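Local structure of hypothetical sensory transduction histidine kinase (Methanosarcina mazei, 3LI9) at residues Asn27-Gln32 and Asp178-Ile183; Gln71-Tyr76 and Glu146-Val151; Thr140-Tyr145 and Gly259-Val264; Leu77-Asp82 and Ile157-Glu162. The protein is probably a membrane-bound histidine kinase that passes phosphate from ATP to a protein histidine, this piece being its extracellular double-Cache sensor domain. All coordinates share one frame; numbering follows the deposited sequence.

The four contacts run along an elongated double-Cache (PDC) sensor. Contacts 2 and 4 both join the region of strand 74-79 to strand 148-159 in one sheet, their centres about 23 Å apart. Contact 3 bridges that sheet's strand 143-145 region to the second sheet; its centre is about 13 Å from that of contact 2, and M150 O of contact 2 probably accepts a hydrogen bond from Y143 N of contact 3, 2.8 Å away. Contact 1 lies beside the second sheet, where F29 CE2 is 3.9 Å from F263 CD1; its centre is about 35 Å from that of contact 4. A bound molecule, probably from the crystallisation liquor, may mark a pocket near contacts 2 and 3, reached by Y76, M150 and Y143.

Contact 1. Residues Asn27-Gln32 and Asp178-Ile183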
loop_
_atom_site.group_PDB
_atom_site.type_symbol
_atom_site.label_atom_id
_atom_site.label_comp_id
_atom_site.label_asym_id
_atom_site.label_seq_id
_atom_site.Cartn_x
_atom_site.Cartn_y
_atom_site.Cartn_z
ATOM N N ASN A 27 11.493 4.024 8.571
ATOM C CA ASN A 27 12.329 3.911 7.368
ATOM C C ASN A 27 12.683 2.514 6.938
ATOM O O ASN A 27 12.817 2.270 5.735
ATOM C CB ASN A 27 13.567 4.839 7.489
ATOM C CG ASN A 27 13.132 6.308 7.533
ATOM O OD1 ASN A 27 13.358 7.038 8.543
ATOM N ND2 ASN A 27 12.483 6.742 6.507
ATOM N N GLN A 28 12.789 1.553 7.879
ATOM C CA GLN A 28 12.885 0.156 7.462
ATOM C C GLN A 28 11.697 -0.299 6.637
ATOM O O GLN A 28 11.868 -0.982 5.578
ATOM C CB GLN A 28 12.995 -0.704 8.753
ATOM C CG GLN A 28 14.409 -0.509 9.368
ATOM C CD GLN A 28 14.579 -1.314 10.628
ATOM O OE1 GLN A 28 14.191 -2.487 10.656
ATOM N NE2 GLN A 28 15.173 -0.721 11.668
ATOM N N PHE A 29 10.487 0.107 7.071
ATOM C CA PHE A 29 9.312 -0.319 6.336
ATOM C C PHE A 29 9.247 0.429 5.042
ATOM O O PHE A 29 8.779 -0.118 4.026
ATOM C CB PHE A 29 8.028 -0.083 7.156
ATOM C CG PHE A 29 7.762 -1.190 8.143
ATOM C CD1 PHE A 29 7.161 -2.403 7.731
ATOM C CD2 PHE A 29 8.154 -1.078 9.448
ATOM C CE1 PHE A 29 6.927 -3.434 8.646
ATOM C CE2 PHE A 29 7.887 -2.078 10.368
ATOM C CZ PHE A 29 7.287 -3.258 9.987
ATOM N N ASP A 30 9.725 1.669 5.023
ATOM C CA ASP A 30 9.655 2.451 3.800
ATOM C C ASP A 30 10.525 1.868 2.672
ATOM O O ASP A 30 10.210 2.031 1.489
ATOM C CB ASP A 30 10.163 3.860 4.043
ATOM C CG ASP A 30 9.972 4.758 2.800
ATOM O OD1 ASP A 30 8.847 4.831 2.297
ATOM O OD2 ASP A 30 10.940 5.363 2.318
ATOM N N ALA A 31 11.627 1.245 3.039
ATOM C CA ALA A 31 12.596 0.796 1.982
ATOM C C ALA A 31 11.936 -0.156 0.978
ATOM O O ALA A 31 12.110 0.031 -0.220
ATOM C CB ALA A 31 13.832 0.128 2.625
ATOM N N GLN A 32 11.168 -1.150 1.432
ATOM C CA GLN A 32 10.608 -2.113 0.503
ATOM C C GLN A 32 9.465 -1.455 -0.207
ATOM O O GLN A 32 9.180 -1.783 -1.346
ATOM C CB GLN A 32 10.090 -3.355 1.194
ATOM C CG GLN A 32 9.519 -4.444 0.245
ATOM C CD GLN A 32 10.506 -4.938 -0.844
ATOM O OE1 GLN A 32 11.621 -5.356 -0.547
ATOM N NE2 GLN A 32 10.113 -4.828 -2.097
ATOM N N ASP A 178 3.436 -9.691 10.784
ATOM C CA ASP A 178 4.510 -10.596 11.259
ATOM C C ASP A 178 5.704 -9.880 11.911
ATOM O O ASP A 178 6.183 -10.287 12.981
ATOM C CB ASP A 178 5.013 -11.541 10.163
ATOM C CG ASP A 178 3.887 -12.427 9.615
ATOM O OD1 ASP A 178 2.836 -12.584 10.284
ATOM O OD2 ASP A 178 4.034 -12.944 8.486
ATOM N N VAL A 179 6.181 -8.815 11.282
ATOM C CA VAL A 179 7.323 -8.097 11.711
ATOM C C VAL A 179 6.960 -7.124 12.865
ATOM O O VAL A 179 7.597 -7.175 13.919
ATOM C CB VAL A 179 7.933 -7.251 10.556
ATOM C CG1 VAL A 179 9.114 -6.403 11.150
ATOM C CG2 VAL A 179 8.506 -8.190 9.422
ATOM N N ALA A 180 5.952 -6.267 12.674
ATOM C CA ALA A 180 5.649 -5.191 13.698
ATOM C C ALA A 180 5.161 -5.800 15.031
ATOM O O ALA A 180 5.523 -5.318 16.108
ATOM C CB ALA A 180 4.577 -4.222 13.135
ATOM N N SER A 181 4.409 -6.900 14.963
ATOM C CA SER A 181 3.885 -7.503 16.172
ATOM C C SER A 181 4.892 -8.232 17.015
ATOM O O SER A 181 4.536 -8.639 18.138
ATOM C CB SER A 181 2.682 -8.387 15.869
ATOM O OG SER A 181 1.563 -7.523 15.548
ATOM N N SER A 182 6.110 -8.375 16.529
ATOM C CA SER A 182 7.193 -8.975 17.324
ATOM C C SER A 182 8.085 -7.935 17.999
ATOM O O SER A 182 9.014 -8.277 18.716
ATOM C CB SER A 182 8.093 -9.816 16.437
ATOM O OG SER A 182 8.871 -8.923 15.600
ATOM N N ILE A 183 7.867 -6.662 17.698
ATOM C CA ILE A 183 8.718 -5.601 18.279
ATOM C C ILE A 183 8.338 -5.381 19.715
ATOM O O ILE A 183 7.143 -5.261 20.063
ATOM C CB ILE A 183 8.585 -4.308 17.461
ATOM C CG1 ILE A 183 9.193 -4.533 16.073
ATOM C CG2 ILE A 183 9.306 -3.100 18.182
ATOM C CD1 ILE A 183 8.782 -3.443 15.051
#
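F29 reaches out from the long helix 13-48 to V179 and A180 of helix 174-180. No hydrogen bond crosses the contact, and the side chains meet through apolar atoms. With its CG anti to the carbonyl carbon (chi1 -83°), F29 extends its ring so that CZ leads, stopping 3.8 Å from V179 CG1. The phenyl and the valine pass alongside, pointing opposite ways, and the methyl meets the ring obliquely. A180 takes the next place: its backbone N lies near the ring plane at the edge, and its CB is 4.3 Å from F29 CZ. A small residue suits this position because the ring comes close to the backbone itself.

Hydrogen bonds do form within 178-183, where the chain turns. V179 O accepts twice, from S182 OG at 2.7 Å and from S182 N at 3.2 Å, while I183 N bonds to A180 O at 3.1 Å and closes a type I turn. Serine suits the turn because its short hydroxyl folds back onto the V179 carbonyl.

Strand 190-194 touches both segments: F29 of helix 13-48 packs on M193, and I183, just past helix 174-180, on A191.

Contact 2. Residues Gln71-Tyr76 and Glu146-Val151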
loop_
_atom_site.group_PDB
_atom_site.type_symbol
_atom_site.label_atom_id
_atom_site.label_comp_id
_atom_site.label_asym_id
_atom_site.label_seq_id
_atom_site.Cartn_x
_atom_site.Cartn_y
_atom_site.Cartn_z
ATOM N N GLN A 71 7.250 -10.918 -3.208
ATOM C CA GLN A 71 6.556 -9.954 -2.299
ATOM C C GLN A 71 5.316 -9.403 -2.967
ATOM O O GLN A 71 4.568 -8.620 -2.331
ATOM C CB GLN A 71 7.486 -8.824 -1.807
ATOM C CG GLN A 71 7.675 -7.636 -2.813
ATOM C CD GLN A 71 8.656 -7.981 -3.954
ATOM O OE1 GLN A 71 9.147 -9.145 -4.098
ATOM N NE2 GLN A 71 8.935 -6.972 -4.788
ATOM N N LEU A 72 5.172 -9.670 -4.289
ATOM C CA LEU A 72 3.951 -9.219 -5.038
ATOM C C LEU A 72 2.977 -10.356 -5.201
ATOM O O LEU A 72 3.373 -11.534 -5.305
ATOM C CB LEU A 72 4.307 -8.704 -6.437
ATOM C CG LEU A 72 5.368 -7.574 -6.508
ATOM C CD1 LEU A 72 5.610 -7.144 -7.939
ATOM C CD2 LEU A 72 4.943 -6.337 -5.636
ATOM N N ILE A 73 1.665 -10.025 -5.257
ATOM C CA ILE A 73 0.675 -11.014 -5.567
ATOM C C ILE A 73 -0.049 -10.739 -6.919
ATOM O O ILE A 73 -0.765 -11.582 -7.414
ATOM C CB ILE A 73 -0.358 -11.133 -4.397
ATOM C CG1 ILE A 73 -1.129 -12.443 -4.485
ATOM C CG2 ILE A 73 -1.333 -9.897 -4.375
ATOM C CD1 ILE A 73 -1.823 -12.813 -3.097
ATOM N N GLY A 74 0.160 -9.557 -7.471
ATOM C CA GLY A 74 -0.430 -9.228 -8.730
ATOM C C GLY A 74 0.440 -8.195 -9.432
ATOM O O GLY A 74 1.071 -7.342 -8.810
ATOM N N VAL A 75 0.434 -8.265 -10.749
ATOM C CA VAL A 75 1.062 -7.228 -11.579
ATOM C C VAL A 75 0.100 -7.049 -12.764
ATOM O O VAL A 75 -0.459 -8.010 -13.312
ATOM C CB VAL A 75 2.447 -7.677 -12.157
ATOM C CG1 VAL A 75 3.123 -6.544 -13.064
ATOM C CG2 VAL A 75 3.405 -8.046 -11.029
ATOM N N TYR A 76 -0.110 -5.773 -13.121
ATOM C CA TYR A 76 -1.161 -5.530 -14.103
ATOM C C TYR A 76 -0.916 -4.305 -14.957
ATOM O O TYR A 76 -0.166 -3.391 -14.584
ATOM C CB TYR A 76 -2.527 -5.492 -13.439
ATOM C CG TYR A 76 -2.639 -4.522 -12.260
ATOM C CD1 TYR A 76 -2.975 -3.210 -12.478
ATOM C CD2 TYR A 76 -2.274 -4.930 -10.955
ATOM C CE1 TYR A 76 -3.069 -2.277 -11.401
ATOM C CE2 TYR A 76 -2.344 -4.042 -9.905
ATOM C CZ TYR A 76 -2.744 -2.736 -10.129
ATOM O OH TYR A 76 -2.815 -1.909 -9.041
ATOM N N GLU A 146 -10.574 -10.802 -2.005
ATOM C CA GLU A 146 -10.580 -12.281 -1.981
ATOM C C GLU A 146 -9.811 -12.827 -0.786
ATOM O O GLU A 146 -9.057 -13.844 -0.855
ATOM C CB GLU A 146 -10.205 -12.860 -3.422
ATOM C CG GLU A 146 -11.186 -12.293 -4.477
ATOM C CD GLU A 146 -10.960 -12.722 -5.946
ATOM O OE1 GLU A 146 -11.769 -12.295 -6.856
ATOM O OE2 GLU A 146 -9.978 -13.456 -6.154
ATOM N N GLY A 147 -10.045 -12.204 0.398
ATOM C CA GLY A 147 -9.485 -12.709 1.642
ATOM C C GLY A 147 -8.052 -12.247 1.950
ATOM O O GLY A 147 -7.556 -12.562 2.975
ATOM N N ILE A 148 -7.420 -11.527 1.032
ATOM C CA ILE A 148 -6.035 -11.131 1.246
ATOM C C ILE A 148 -5.909 -9.594 1.489
ATOM O O ILE A 148 -6.410 -8.866 0.709
ATOM C CB ILE A 148 -5.206 -11.532 0.059
ATOM C CG1 ILE A 148 -5.288 -13.093 -0.025
ATOM C CG2 ILE A 148 -3.703 -11.097 0.264
ATOM C CD1 ILE A 148 -4.816 -13.621 -1.269
ATOM N N PHE A 149 -5.240 -9.237 2.587
ATOM C CA PHE A 149 -4.975 -7.834 2.974
ATOM C C PHE A 149 -3.808 -7.337 2.122
ATOM O O PHE A 149 -2.756 -7.983 2.099
ATOM C CB PHE A 149 -4.584 -7.826 4.456
ATOM C CG PHE A 149 -4.667 -6.396 5.059
ATOM C CD1 PHE A 149 -5.714 -5.550 4.757
ATOM C CD2 PHE A 149 -3.624 -5.959 5.835
ATOM C CE1 PHE A 149 -5.757 -4.237 5.329
ATOM C CE2 PHE A 149 -3.639 -4.703 6.392
ATOM C CZ PHE A 149 -4.647 -3.846 6.100
HETATM N N MSE A 150 -4.023 -6.252 1.399
HETATM C CA MSE A 150 -3.024 -5.732 0.476
HETATM C C MSE A 150 -3.159 -4.234 0.235
HETATM O O MSE A 150 -4.070 -3.551 0.719
HETATM C CB MSE A 150 -3.142 -6.456 -0.864
HETATM C CG MSE A 150 -4.479 -6.250 -1.528
HETATM SE SE MSE A 150 -4.574 -7.369 -3.215
HETATM C CE MSE A 150 -4.838 -9.074 -2.390
ATOM N N VAL A 151 -2.136 -3.739 -0.458
ATOM C CA VAL A 151 -2.217 -2.388 -1.012
ATOM C C VAL A 151 -1.787 -2.440 -2.475
ATOM O O VAL A 151 -1.066 -3.349 -2.865
ATOM C CB VAL A 151 -1.291 -1.460 -0.179
ATOM C CG1 VAL A 151 0.212 -1.755 -0.339
ATOM C CG2 VAL A 151 -1.684 -0.020 -0.334
#
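I73 and M150 have the nearest CA atoms of the two segments, 8.8 Å apart, and no hydrogen bond joins the two backbones because strand 162-172 runs between strands 74-79 and 148-159. Side chains therefore make the whole contact, and I73 supplies both meeting points on its side. Its CG1 lies anti to the backbone N (chi1 -162°), which sends the longer branch outward to I148. The two isoleucines meet tip to tip, CD1 to CD1, at 3.6 Å. Isoleucine suits position 73 because its second branch serves a different partner: CG2 is 4.1 Å from CE of M150, a selenomethionine. That side chain starts between backbone N and carbonyl carbon (chi1 62°) and bends at chi3; it runs nearly perpendicular to the I73 side chain, and its end methyl CE does the touching. A flexible, unbranched residue can fold its end over in this way.

I73 and G74 both face D170 of strand 162-172 in a classic beta bulge. Before I148, G147 has a positive phi at which a CB would press against the carbonyl O of E146, and glycine avoids this at the tight link between strands 143-145 and 148-159. I110 also packs on M150.

A buffer molecule, probably from the crystallisation liquor, lies beside the M150 side chain and makes a weak hydrogen bond with Y76 OH. Its place is consistent with the ligand pocket of the membrane-distal Cache module, as in related double-Cache sensors.

Contact 3. Residues Thr140-Tyr145 and Gly259-Val264; sequences TEPYFY and GDFSFV
F261 carries its CG anti to the carbonyl carbon (chi1 -78°), and E141 does the same before bending at chi2, a fold that brings its carboxylate back to the ring although its CB points away from the other segment. OE2 thereby comes within 3.6 Å of F261 CE1. The carboxylate plane stands 81° from the ring plane and the oxygen approaches obliquely; a weak electrostatic attraction to the ring's C-H is likely, but the glutamate's stronger partners are T197 OG1 and S195 OG, both hydrogen-bonded to OE1, while OE2 has a weak hydrogen bond from N196 N. F261 CZ, the foremost ring atom, is 4.1 Å from T140 O, which lies at the ring edge near its plane, and also 4.1 Å from P142 CD.

This is where the two modules of the PDC fold meet: the loop 140-142 leads into strand 143-145 of one sheet, and F261 opens strand 261-268 of the other. A rigid proline suits the joint, presenting its CD methylene obliquely to F261 CZ, and L201 packs on both residues.

T140 OG1 donates to E141 O at 3.0 Å from well above the carbonyl plane, 54° out of it, and is also hydrogen-bonded to S152 N of strand 148-159. G259 lies two residues before F261 at positive phi, where a CB would jam against the preceding carbonyl O and also crowd F261 CE1 at 3.3 Å.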
loop_
_atom_site.group_PDB
_atom_site.type_symbol
_atom_site.label_atom_id
_atom_site.label_comp_id
_atom_site.label_asym_id
_atom_site.label_seq_id
_atom_site.Cartn_x
_atom_site.Cartn_y
_atom_site.Cartn_z
ATOM N N THR A 140 -2.875 3.023 -2.996
ATOM C CA THR A 140 -4.237 2.947 -2.411
ATOM C C THR A 140 -4.133 2.814 -0.883
ATOM O O THR A 140 -3.111 2.426 -0.274
ATOM C CB THR A 140 -4.985 1.666 -2.923
ATOM O OG1 THR A 140 -4.318 0.506 -2.389
ATOM C CG2 THR A 140 -5.052 1.690 -4.462
ATOM N N GLU A 141 -5.274 3.035 -0.254
ATOM C CA GLU A 141 -5.403 2.659 1.145
ATOM C C GLU A 141 -5.456 1.118 1.170
ATOM O O GLU A 141 -5.885 0.538 0.189
ATOM C CB GLU A 141 -6.651 3.350 1.700
ATOM C CG GLU A 141 -6.177 4.823 2.182
ATOM C CD GLU A 141 -5.153 4.792 3.386
ATOM O OE1 GLU A 141 -5.693 4.520 4.469
ATOM O OE2 GLU A 141 -3.851 5.043 3.291
ATOM N N PRO A 142 -4.930 0.498 2.231
ATOM C CA PRO A 142 -4.971 -0.976 2.300
ATOM C C PRO A 142 -6.397 -1.492 2.277
ATOM O O PRO A 142 -7.364 -0.794 2.692
ATOM C CB PRO A 142 -4.334 -1.282 3.662
ATOM C CG PRO A 142 -4.774 0.003 4.527
ATOM C CD PRO A 142 -4.316 1.035 3.456
ATOM N N TYR A 143 -6.549 -2.702 1.770
ATOM C CA TYR A 143 -7.919 -3.257 1.592
ATOM C C TYR A 143 -7.823 -4.752 1.550
ATOM O O TYR A 143 -6.744 -5.385 1.344
ATOM C CB TYR A 143 -8.560 -2.712 0.314
ATOM C CG TYR A 143 -7.804 -3.065 -0.948
ATOM C CD1 TYR A 143 -8.094 -4.253 -1.680
ATOM C CD2 TYR A 143 -6.764 -2.212 -1.402
ATOM C CE1 TYR A 143 -7.337 -4.561 -2.851
ATOM C CE2 TYR A 143 -6.048 -2.483 -2.570
ATOM C CZ TYR A 143 -6.324 -3.669 -3.260
ATOM O OH TYR A 143 -5.653 -3.969 -4.400
ATOM N N PHE A 144 -8.983 -5.376 1.758
ATOM C CA PHE A 144 -9.030 -6.816 1.532
ATOM C C PHE A 144 -9.603 -7.138 0.156
ATOM O O PHE A 144 -10.545 -6.464 -0.311
ATOM C CB PHE A 144 -9.984 -7.435 2.565
ATOM C CG PHE A 144 -9.413 -7.499 3.941
ATOM C CD1 PHE A 144 -8.570 -8.506 4.271
ATOM C CD2 PHE A 144 -9.695 -6.491 4.877
ATOM C CE1 PHE A 144 -7.964 -8.601 5.557
ATOM C CE2 PHE A 144 -9.092 -6.595 6.180
ATOM C CZ PHE A 144 -8.243 -7.648 6.494
ATOM N N TYR A 145 -9.035 -8.186 -0.485
ATOM C CA TYR A 145 -9.534 -8.618 -1.798
ATOM C C TYR A 145 -9.420 -10.130 -1.826
ATOM O O TYR A 145 -8.360 -10.671 -1.533
ATOM C CB TYR A 145 -8.756 -7.978 -2.917
ATOM C CG TYR A 145 -9.153 -8.493 -4.277
ATOM C CD1 TYR A 145 -10.316 -8.057 -4.884
ATOM C CD2 TYR A 145 -8.376 -9.436 -4.910
ATOM C CE1 TYR A 145 -10.669 -8.518 -6.133
ATOM C CE2 TYR A 145 -8.727 -9.925 -6.200
ATOM C CZ TYR A 145 -9.870 -9.434 -6.772
ATOM O OH TYR A 145 -10.221 -9.904 -8.008
ATOM N N GLY A 259 3.602 7.007 0.713
ATOM C CA GLY A 259 2.210 6.978 1.120
ATOM C C GLY A 259 1.853 7.729 2.408
ATOM O O GLY A 259 0.666 7.821 2.739
ATOM N N ASP A 260 2.838 8.228 3.133
ATOM C CA ASP A 260 2.595 8.781 4.502
ATOM C C ASP A 260 1.792 7.839 5.370
ATOM O O ASP A 260 0.805 8.222 6.006
ATOM C CB ASP A 260 1.879 10.125 4.354
ATOM C CG ASP A 260 2.901 11.261 3.998
ATOM O OD1 ASP A 260 4.140 11.101 4.219
ATOM O OD2 ASP A 260 2.425 12.306 3.525
ATOM N N PHE A 261 2.203 6.559 5.388
ATOM C CA PHE A 261 1.740 5.649 6.412
ATOM C C PHE A 261 2.474 6.040 7.699
ATOM O O PHE A 261 3.217 7.027 7.704
ATOM C CB PHE A 261 2.111 4.200 6.016
ATOM C CG PHE A 261 1.164 3.617 4.948
ATOM C CD1 PHE A 261 0.436 4.473 4.113
ATOM C CD2 PHE A 261 1.132 2.267 4.700
ATOM C CE1 PHE A 261 -0.457 3.982 3.071
ATOM C CE2 PHE A 261 0.279 1.721 3.643
ATOM C CZ PHE A 261 -0.515 2.584 2.860
ATOM N N SER A 262 2.274 5.332 8.824
ATOM C CA SER A 262 2.974 5.723 10.010
ATOM C C SER A 262 3.390 4.507 10.820
ATOM O O SER A 262 2.544 3.582 10.922
ATOM C CB SER A 262 2.093 6.691 10.897
ATOM O OG SER A 262 2.886 7.231 11.976
ATOM N N PHE A 263 4.579 4.544 11.436
ATOM C CA PHE A 263 4.967 3.495 12.346
ATOM C C PHE A 263 4.775 4.057 13.772
ATOM O O PHE A 263 5.220 5.174 14.053
ATOM C CB PHE A 263 6.480 3.105 12.121
ATOM C CG PHE A 263 6.940 2.048 13.110
ATOM C CD1 PHE A 263 6.782 0.703 12.822
ATOM C CD2 PHE A 263 7.490 2.439 14.335
ATOM C CE1 PHE A 263 7.212 -0.273 13.763
ATOM C CE2 PHE A 263 7.930 1.448 15.277
ATOM C CZ PHE A 263 7.788 0.118 14.954
ATOM N N VAL A 264 4.101 3.279 14.628
ATOM C CA VAL A 264 3.741 3.765 15.972
ATOM C C VAL A 264 4.359 2.865 17.030
ATOM O O VAL A 264 4.245 1.618 16.997
ATOM C CB VAL A 264 2.198 3.810 16.145
ATOM C CG1 VAL A 264 1.841 4.445 17.507
ATOM C CG2 VAL A 264 1.557 4.580 15.040
#

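Contact 4. Residues Leu77-Asp82 and Ile157-Glu162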
loop_
_atom_site.group_PDB
_atom_site.type_symbol
_atom_site.label_atom_id
_atom_site.label_comp_id
_atom_site.label_asym_id
_atom_site.label_seq_id
_atom_site.Cartn_x
_atom_site.Cartn_y
_atom_site.Cartn_z
ATOM N N LEU A 77 -1.652 -4.253 -16.094
ATOM C CA LEU A 77 -1.651 -3.074 -16.938
ATOM C C LEU A 77 -3.157 -2.814 -17.225
ATOM O O LEU A 77 -3.973 -3.785 -17.302
ATOM C CB LEU A 77 -0.994 -3.431 -18.287
ATOM C CG LEU A 77 0.507 -3.743 -18.150
ATOM C CD1 LEU A 77 0.998 -4.332 -19.508
ATOM C CD2 LEU A 77 1.302 -2.488 -17.803
ATOM N N GLY A 78 -3.547 -1.537 -17.312
ATOM C CA GLY A 78 -4.944 -1.269 -17.698
ATOM C C GLY A 78 -4.875 -0.051 -18.643
ATOM O O GLY A 78 -4.301 0.939 -18.301
ATOM N N TYR A 79 -5.422 -0.180 -19.860
ATOM C CA TYR A 79 -5.353 0.896 -20.865
ATOM C C TYR A 79 -6.739 1.502 -21.185
ATOM O O TYR A 79 -7.773 0.863 -21.035
ATOM C CB TYR A 79 -4.803 0.346 -22.135
ATOM C CG TYR A 79 -3.289 0.161 -22.092
ATOM C CD1 TYR A 79 -2.713 -0.947 -21.462
ATOM C CD2 TYR A 79 -2.434 1.119 -22.699
ATOM C CE1 TYR A 79 -1.295 -1.089 -21.458
ATOM C CE2 TYR A 79 -1.025 0.961 -22.684
ATOM C CZ TYR A 79 -0.504 -0.134 -22.048
ATOM O OH TYR A 79 0.894 -0.332 -22.113
ATOM N N GLU A 80 -6.690 2.772 -21.549
ATOM C CA GLU A 80 -7.848 3.452 -22.151
ATOM C C GLU A 80 -8.232 2.757 -23.434
ATOM O O GLU A 80 -7.511 2.017 -24.071
ATOM C CB GLU A 80 -7.435 4.911 -22.466
ATOM C CG GLU A 80 -7.137 5.768 -21.289
ATOM C CD GLU A 80 -8.409 6.139 -20.520
ATOM O OE1 GLU A 80 -9.107 7.077 -20.949
ATOM O OE2 GLU A 80 -8.697 5.519 -19.492
ATOM N N PRO A 81 -9.467 2.995 -23.889
ATOM C CA PRO A 81 -9.935 2.389 -25.134
ATOM C C PRO A 81 -9.000 2.650 -26.302
ATOM O O PRO A 81 -8.650 3.804 -26.562
ATOM C CB PRO A 81 -11.310 3.096 -25.331
ATOM C CG PRO A 81 -11.776 3.307 -23.964
ATOM C CD PRO A 81 -10.500 3.765 -23.203
ATOM N N ASP A 82 -8.566 1.573 -26.945
ATOM C CA ASP A 82 -7.700 1.531 -28.092
ATOM C C ASP A 82 -6.287 2.113 -27.887
ATOM O O ASP A 82 -5.542 2.239 -28.848
ATOM C CB ASP A 82 -8.388 2.224 -29.275
ATOM C CG ASP A 82 -9.366 1.301 -29.970
ATOM O OD1 ASP A 82 -9.199 0.068 -29.944
ATOM O OD2 ASP A 82 -10.332 1.807 -30.528
ATOM N N ILE A 157 0.757 5.654 -17.382
ATOM C CA ILE A 157 1.494 5.399 -18.652
ATOM C C ILE A 157 1.128 6.566 -19.551
ATOM O O ILE A 157 -0.067 6.758 -19.860
ATOM C CB ILE A 157 0.991 4.173 -19.323
ATOM C CG1 ILE A 157 1.286 2.932 -18.393
ATOM C CG2 ILE A 157 1.697 3.979 -20.649
ATOM C CD1 ILE A 157 0.606 1.548 -18.987
ATOM N N PHE A 158 2.115 7.373 -19.886
ATOM C CA PHE A 158 1.836 8.587 -20.744
ATOM C C PHE A 158 2.458 8.330 -22.073
ATOM O O PHE A 158 3.700 8.098 -22.158
ATOM C CB PHE A 158 2.439 9.838 -20.123
ATOM C CG PHE A 158 1.688 10.336 -18.970
ATOM C CD1 PHE A 158 0.543 11.114 -19.199
ATOM C CD2 PHE A 158 2.115 10.130 -17.661
ATOM C CE1 PHE A 158 -0.231 11.663 -18.099
ATOM C CE2 PHE A 158 1.348 10.693 -16.564
ATOM C CZ PHE A 158 0.149 11.397 -16.818
ATOM N N LYS A 159 1.640 8.377 -23.124
ATOM C CA LYS A 159 2.089 8.150 -24.525
ATOM C C LYS A 159 1.643 9.389 -25.311
ATOM O O LYS A 159 0.481 9.828 -25.170
ATOM C CB LYS A 159 1.382 6.919 -25.114
ATOM C CG LYS A 159 1.847 5.623 -24.507
ATOM C CD LYS A 159 0.915 4.432 -24.880
ATOM C CE LYS A 159 1.251 3.930 -26.220
ATOM N NZ LYS A 159 0.539 2.627 -26.455
ATOM N N ASN A 160 2.549 9.958 -26.085
ATOM C CA ASN A 160 2.284 11.175 -26.860
ATOM C C ASN A 160 1.900 12.280 -25.894
ATOM O O ASN A 160 1.137 13.156 -26.243
ATOM C CB ASN A 160 1.213 10.899 -27.944
ATOM C CG ASN A 160 1.347 9.467 -28.568
ATOM O OD1 ASN A 160 2.395 9.077 -29.169
ATOM N ND2 ASN A 160 0.309 8.689 -28.385
ATOM N N GLY A 161 2.439 12.229 -24.650
ATOM C CA GLY A 161 2.111 13.249 -23.649
ATOM C C GLY A 161 0.742 13.073 -22.964
ATOM O O GLY A 161 0.395 13.846 -22.096
ATOM N N GLU A 162 0.005 12.047 -23.348
ATOM C CA GLU A 162 -1.355 11.835 -22.860
ATOM C C GLU A 162 -1.490 10.591 -22.046
ATOM O O GLU A 162 -0.826 9.569 -22.324
ATOM C CB GLU A 162 -2.269 11.659 -24.045
ATOM C CG GLU A 162 -2.378 12.978 -24.815
ATOM C CD GLU A 162 -3.350 12.853 -26.002
ATOM O OE1 GLU A 162 -3.913 11.758 -26.197
ATOM O OE2 GLU A 162 -3.548 13.839 -26.735
HETATM O O HOH W 1 1.908 0.749 -24.161
#
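L77 and Y79 meet I157, and Y79 also K159, in a buried, mainly apolar contact within one sheet, between strands 74-79 and 148-159, whose short segments run 9.9 Å apart with 43° between their directions. I157 CD1 carries it. The methyl sits 3.7 Å from both CZ and OH of Y79, approaching obliquely at the phenol end, so that the isoleucine comes in across the tyrosine. With CG1 anti to the carbonyl carbon (chi1 -64°) and an extended chi2, I157 also brings CD1 to 4.3 Å from L77 CD2.

The polar ends share a water, 2.5 Å from Y79 OH and accepting from K159 NZ at 3.3 Å. Tyrosine suits a site needing both a greasy ring and a polar tip; lysine's long chain lets NZ reach A83 O as well. Were Y79 an alanine, I157 CD1 would probably lose its neighbour and the water its hydroxyl partner.

Beyond K159, N160 and G161, both at positive phi, form a type I' turn into strand 162-172. That strand lies between the two, pairing G78 with I166 and I157 with A164, while helix 13-48 packs against L77 through L43 and M47, Y79 through M47 and I157 through A44.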